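Local coordinates for sortase family protein (Clostridium perfringens, PDB 6IXZ) that is a class C sortase, a cysteine transpeptidase of the kind that links pilin subunits into pili, probably through an acyl-thioester intermediate, at residues T79-D82 with I83-G87; D123-K126 with D127-F131. All coordinates share one frame; numbering follows the deposited sequence.

In the fold
Both contacts are local ones within the sortase domain, and they come in series along the chain. Interaction 1 is built on the short helix 81-86, which connects strand 71-77 to strand 88-90, and the residues at its two ends; interaction 2 is the tight turn that leads into strand 130-135. Their centres lie 25 Å apart and their nearest atoms about 15 Å, so they do not touch. Interaction 1 is the one beside the predicted active site: the side chain of Leu-84 is about 4 Å from that of His-110 and about 7 Å from that of Cys-172. Interaction 2 lies away from both residues, at the surface, where its turn starts a strand of the sortase sheet.

Interaction 1: T79-D82 with I83-G87; sequences TSVD and ILKKG
Thr-79 lies alongside Leu-84, the two side chains pointing the same way, with CG2 of Thr-79 4.2 Å from CD2 of Leu-84. Its methyl suits this apolar flank, while its hydroxyl turns to Glu-92. Ser-80 occupies the N-cap position, but its hydroxyl makes no capping bond. With chi1 at 53°, OG sits between its own backbone N and carbonyl carbon; there it bonds to Glu-57 and lies 2.9 Å from OD2 of Asp-82, while CD1 of Ile-83 packs against it. The serine carbonyl opens the helix by taking two donors: N of Leu-84 at 3.1 Å, nearly in line with the C=O, and N of Ile-83 at 2.8 Å, which arrives from above the carbonyl plane. Val-81 carries the next helical bond, its O receiving N of Lys-85 at 3.0 Å. The extended lysine chain crosses the valine at a slant: CE lies 3.8 Å from CG1 of Val-81, the methylenes before it pass O of Val-81 (CG at 3.4 Å), and the amine runs outward at the surface. Asp-82 lies beside Ile-83, and its negative carboxylate in the first turn probably interacts favourably with the positive end of the helix dipole. Ile-83 and Leu-84 are the buried residues, as apolar chains should be on the inner face: the isoleucine packs on Tyr-76, the leucine on Leu-113 and on His-110, the predicted catalytic histidine. Gly-87 first leaves helical angles, at a positive phi that leaves no room for a CB. The helix is the crossover of a beta-alpha-beta unit flanking the sortase active site.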
ATOM      1  N   THR A  79      -1.527  -8.901   5.036  1.00 23.84           N
ATOM      2  CA  THR A  79      -0.181  -8.912   5.620  1.00 21.53           C
ATOM      3  C   THR A  79       0.052 -10.137   6.499  1.00 22.38           C
ATOM      4  O   THR A  79       0.798 -10.061   7.444  1.00 15.73           O
ATOM      5  CB  THR A  79       0.079  -7.694   6.536  1.00 24.47           C
ATOM      6  OG1 THR A  79      -0.887  -7.663   7.615  1.00 26.07           O
ATOM      7  CG2 THR A  79       0.090  -6.366   5.733  1.00 23.64           C
ATOM      8  N   SER A  80      -0.569 -11.264   6.195  1.00 21.09           N
ATOM      9  CA  SER A  80      -0.203 -12.470   6.913  1.00 24.39           C
ATOM     10  C   SER A  80       1.181 -12.925   6.440  1.00 23.89           C
ATOM     11  O   SER A  80       1.682 -12.483   5.401  1.00 20.01           O
ATOM     12  CB  SER A  80      -1.258 -13.553   6.695  1.00 26.93           C
ATOM     13  OG  SER A  80      -1.482 -13.744   5.319  1.00 31.68           O
ATOM     14  N   VAL A  81       1.829 -13.742   7.262  1.00 19.24           N
ATOM     15  CA  VAL A  81       3.242 -14.055   7.132  1.00 20.97           C
ATOM     16  C   VAL A  81       3.568 -14.605   5.742  1.00 20.21           C
ATOM     17  O   VAL A  81       4.538 -14.200   5.112  1.00 20.62           O
ATOM     18  CB  VAL A  81       3.661 -15.037   8.242  1.00 21.13           C
ATOM     19  CG1 VAL A  81       5.066 -15.561   8.003  1.00 25.47           C
ATOM     20  CG2 VAL A  81       3.592 -14.325   9.586  1.00 25.56           C
ATOM     21  N   ASP A  82       2.665 -15.389   5.181  1.00 21.47           N
ATOM     22  CA  ASP A  82       2.894 -15.935   3.848  1.00 23.50           C
ATOM     23  C   ASP A  82       2.881 -14.881   2.718  1.00 22.59           C
ATOM     24  O   ASP A  82       3.621 -14.981   1.745  1.00 22.44           O
ATOM     25  CB  ASP A  82       1.891 -17.042   3.567  1.00 25.82           C
ATOM     26  CG  ASP A  82       0.473 -16.584   3.693  1.00 28.35           C
ATOM     27  OD1 ASP A  82      -0.262 -16.738   2.701  1.00 34.63           O
ATOM     28  OD2 ASP A  82       0.086 -16.071   4.770  1.00 25.99           O
ATOM     29  N   ILE A  83       2.165 -13.793   2.921  1.00 20.79           N
ATOM     30  CA  ILE A  83       2.144 -12.736   1.912  1.00 19.43           C
ATOM     31  C   ILE A  83       3.303 -11.771   2.076  1.00 17.19           C
ATOM     32  O   ILE A  83       3.909 -11.361   1.094  1.00 21.94           O
ATOM     33  CB  ILE A  83       0.827 -11.967   1.928  1.00 20.53           C
ATOM     34  CG1 ILE A  83      -0.283 -12.851   1.331  1.00 29.05           C
ATOM     35  CG2 ILE A  83       0.983 -10.658   1.151  1.00 22.72           C
ATOM     36  CD1 ILE A  83      -1.516 -12.951   2.212  1.00 29.63           C
ATOM     37  N   LEU A  84       3.721 -11.535   3.310  1.00 18.40           N
ATOM     38  CA  LEU A  84       4.852 -10.663   3.552  1.00 17.66           C
ATOM     39  C   LEU A  84       6.151 -11.323   3.186  1.00 19.98           C
ATOM     40  O   LEU A  84       7.140 -10.632   2.955  1.00 12.87           O
ATOM     41  CB  LEU A  84       4.923 -10.186   5.001  1.00 17.59           C
ATOM     42  CG  LEU A  84       3.899  -9.189   5.549  1.00 14.65           C
ATOM     43  CD1 LEU A  84       4.164  -8.943   7.020  1.00 16.42           C
ATOM     44  CD2 LEU A  84       3.881  -7.856   4.803  1.00 16.26           C
ATOM     45  N   LYS A  85       6.164 -12.659   3.133  1.00 22.07           N
ATOM     46  CA  LYS A  85       7.308 -13.388   2.574  1.00 17.41           C
ATOM     47  C   LYS A  85       7.477 -13.054   1.092  1.00 20.35           C
ATOM     48  O   LYS A  85       8.606 -13.047   0.598  1.00 19.00           O
ATOM     49  CB  LYS A  85       7.151 -14.905   2.752  1.00 19.12           C
ATOM     50  CG  LYS A  85       7.522 -15.438   4.126  1.00 20.30           C
ATOM     51  CD  LYS A  85       7.203 -16.936   4.216  1.00 20.23           C
ATOM     52  CE  LYS A  85       7.418 -17.466   5.630  1.00 25.01           C
ATOM     53  NZ  LYS A  85       7.478 -18.957   5.666  1.00 20.90           N
ATOM     54  N   LYS A  86       6.378 -12.763   0.384  1.00 16.99           N
ATOM     55  CA  LYS A  86       6.444 -12.402  -1.051  1.00 18.83           C
ATOM     56  C   LYS A  86       6.719 -10.913  -1.342  1.00 18.53           C
ATOM     57  O   LYS A  86       7.289 -10.548  -2.392  1.00 17.16           O
ATOM     58  CB  LYS A  86       5.125 -12.755  -1.745  1.00 21.76           C
ATOM     59  CG  LYS A  86       4.766 -14.228  -1.740  1.00 25.86           C
ATOM     60  CD  LYS A  86       3.630 -14.468  -2.731  1.00 28.24           C
ATOM     61  CE  LYS A  86       2.610 -15.455  -2.216  1.00 30.96           C
ATOM     62  NZ  LYS A  86       1.238 -15.003  -2.581  1.00 36.90           N
ATOM     63  N   GLY A  87       6.121 -10.044  -0.552  1.00 17.89           N
ATOM     64  CA  GLY A  87       6.246  -8.605  -0.825  1.00 15.26           C
ATOM     65  C   GLY A  87       5.348  -7.722   0.021  1.00 16.24           C
ATOM     66  O   GLY A  87       4.908  -8.085   1.122  1.00 17.36           O
TER

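Interaction 2: D123-K126 with D127-F131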
ATOM      1  N   ASP A 123      14.312   4.518   4.679  1.00 20.10           N
ATOM      2  CA  ASP A 123      14.997   5.266   5.697  1.00 23.27           C
ATOM      3  C   ASP A 123      15.911   6.368   5.130  1.00 23.78           C
ATOM      4  O   ASP A 123      16.301   7.272   5.870  1.00 18.71           O
ATOM      5  CB  ASP A 123      15.726   4.330   6.644  1.00 25.46           C
ATOM      6  CG  ASP A 123      17.013   3.839   6.078  1.00 27.70           C
ATOM      7  OD1 ASP A 123      17.138   3.797   4.841  1.00 24.55           O
ATOM      8  OD2 ASP A 123      17.892   3.497   6.873  1.00 29.90           O
ATOM      9  N   LYS A 124      16.030   6.436   3.808  1.00 21.34           N
ATOM     10  CA  LYS A 124      16.759   7.553   3.166  1.00 26.36           C
ATOM     11  C   LYS A 124      15.828   8.630   2.637  1.00 22.94           C
ATOM     12  O   LYS A 124      16.266   9.724   2.260  1.00 21.11           O
ATOM     13  CB  LYS A 124      17.672   7.039   2.047  1.00 23.82           C
ATOM     14  CG  LYS A 124      18.552   5.856   2.449  1.00 28.52           C
ATOM     15  CD  LYS A 124      19.465   5.397   1.310  1.00 31.88           C
ATOM     16  CE  LYS A 124      20.395   4.268   1.752  1.00 33.16           C
ATOM     17  NZ  LYS A 124      21.200   3.698   0.630  1.00 37.80           N
ATOM     18  N   LEU A 125      14.529   8.377   2.664  1.00 20.09           N
ATOM     19  CA  LEU A 125      13.592   9.391   2.218  1.00 21.33           C
ATOM     20  C   LEU A 125      13.520  10.557   3.216  1.00 21.52           C
ATOM     21  O   LEU A 125      13.677  10.367   4.403  1.00 23.78           O
ATOM     22  CB  LEU A 125      12.205   8.797   2.020  1.00 23.24           C
ATOM     23  CG  LEU A 125      12.051   7.763   0.915  1.00 24.71           C
ATOM     24  CD1 LEU A 125      10.651   7.186   0.923  1.00 24.17           C
ATOM     25  CD2 LEU A 125      12.370   8.378  -0.436  1.00 26.82           C
ATOM     26  N   LYS A 126      13.218  11.743   2.713  1.00 23.83           N
ATOM     27  CA  LYS A 126      12.937  12.915   3.541  1.00 28.69           C
ATOM     28  C   LYS A 126      11.672  13.661   3.071  1.00 26.35           C
ATOM     29  O   LYS A 126      11.133  13.376   2.013  1.00 25.43           O
ATOM     30  CB  LYS A 126      14.151  13.843   3.518  1.00 32.53           C
ATOM     31  CG  LYS A 126      14.668  14.164   2.126  1.00 39.23           C
ATOM     32  CD  LYS A 126      13.650  14.940   1.297  1.00 47.30           C
ATOM     33  CE  LYS A 126      14.268  15.592   0.067  1.00 48.84           C
ATOM     34  NZ  LYS A 126      15.196  16.697   0.439  1.00 49.86           N
ATOM     35  N   ASP A 127      11.185  14.595   3.882  1.00 28.42           N
ATOM     36  CA  ASP A 127      10.054  15.447   3.505  1.00 26.93           C
ATOM     37  C   ASP A 127      10.217  15.971   2.084  1.00 29.24           C
ATOM     38  O   ASP A 127      11.315  16.348   1.685  1.00 24.25           O
ATOM     39  CB  ASP A 127       9.948  16.638   4.469  1.00 30.04           C
ATOM     40  CG  ASP A 127       9.265  16.280   5.772  1.00 31.36           C
ATOM     41  OD1 ASP A 127       8.661  15.176   5.874  1.00 27.34           O
ATOM     42  OD2 ASP A 127       9.300  17.123   6.688  1.00 27.41           O
ATOM     43  N   GLY A 128       9.148  15.916   1.296  1.00 26.65           N
ATOM     44  CA  GLY A 128       9.230  16.311  -0.112  1.00 30.54           C
ATOM     45  C   GLY A 128       9.531  15.220  -1.140  1.00 26.82           C
ATOM     46  O   GLY A 128       9.125  15.357  -2.282  1.00 31.36           O
ATOM     47  N   ASP A 129      10.175  14.113  -0.751  1.00 30.14           N
ATOM     48  CA  ASP A 129      10.413  12.993  -1.693  1.00 26.63           C
ATOM     49  C   ASP A 129       9.098  12.356  -2.152  1.00 27.39           C
ATOM     50  O   ASP A 129       8.042  12.526  -1.532  1.00 30.14           O
ATOM     51  CB  ASP A 129      11.323  11.908  -1.084  1.00 26.76           C
ATOM     52  CG  ASP A 129      12.759  12.358  -0.942  1.00 29.82           C
ATOM     53  OD1 ASP A 129      13.137  13.349  -1.620  1.00 31.00           O
ATOM     54  OD2 ASP A 129      13.497  11.776  -0.102  1.00 25.90           O
ATOM     55  N   VAL A 130       9.133  11.682  -3.295  1.00 27.54           N
ATOM     56  CA  VAL A 130       7.892  11.321  -3.977  1.00 26.72           C
ATOM     57  C   VAL A 130       7.814   9.817  -4.206  1.00 22.84           C
ATOM     58  O   VAL A 130       8.827   9.131  -4.333  1.00 23.35           O
ATOM     59  CB  VAL A 130       7.733  12.063  -5.325  1.00 29.64           C
ATOM     60  CG1 VAL A 130       7.496  13.552  -5.104  1.00 28.18           C
ATOM     61  CG2 VAL A 130       8.945  11.823  -6.212  1.00 32.19           C
ATOM     62  N   PHE A 131       6.599   9.298  -4.212  1.00 23.00           N
ATOM     63  CA  PHE A 131       6.400   7.944  -4.668  1.00 21.77           C
ATOM     64  C   PHE A 131       5.086   7.807  -5.403  1.00 18.47           C
ATOM     65  O   PHE A 131       4.177   8.629  -5.271  1.00 19.43           O
ATOM     66  CB  PHE A 131       6.495   6.961  -3.486  1.00 20.37           C
ATOM     67  CG  PHE A 131       5.496   7.198  -2.409  1.00 19.84           C
ATOM     68  CD1 PHE A 131       4.250   6.605  -2.469  1.00 21.30           C
ATOM     69  CD2 PHE A 131       5.818   7.952  -1.302  1.00 18.93           C
ATOM     70  CE1 PHE A 131       3.369   6.712  -1.417  1.00 18.16           C
ATOM     71  CE2 PHE A 131       4.926   8.075  -0.259  1.00 18.68           C
ATOM     72  CZ  PHE A 131       3.710   7.444  -0.310  1.00 17.26           C
TER
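A type II beta turn from Lys-126 to Asp-129 leads the chain into strand 130-135, and Lys-126 and Asp-129 grip each other by two bonds. One closes the turn: N of Asp-129 donates to O of Lys-126 at 3.0 Å. The other runs back from the side chain, OD2 of Asp-129 accepting N of Lys-126 at 2.8 Å; this nearly straight bond, 166° at the hydrogen, meets the carboxylate from above its plane. Aspartate suits the place because its short side chain, with CG beside its own backbone N (chi1 -71°), reaches back across the turn. The lysine chain, bent at chi2 and chi4, crosses the Asp-129 side chain at about a right angle. Its NZ stays 4.4 Å from OD1 of Asp-129, beyond a salt bridge, and its crowded end is doubtful. Beneath the same carboxylate, CD2 of Leu-125 packs 3.7 Å from CB of Asp-129, and this buried leucine continues onto Ile-66 and Val-184. Gly-128 has the positive phi expected at the third position of a type II turn. Gly-128 and Asp-129 share backbone hydrogen bonds with Val-144: a type II beta turn, held also by an aspartate side chain, starts strand 130-135, which pairs with strand 138-150.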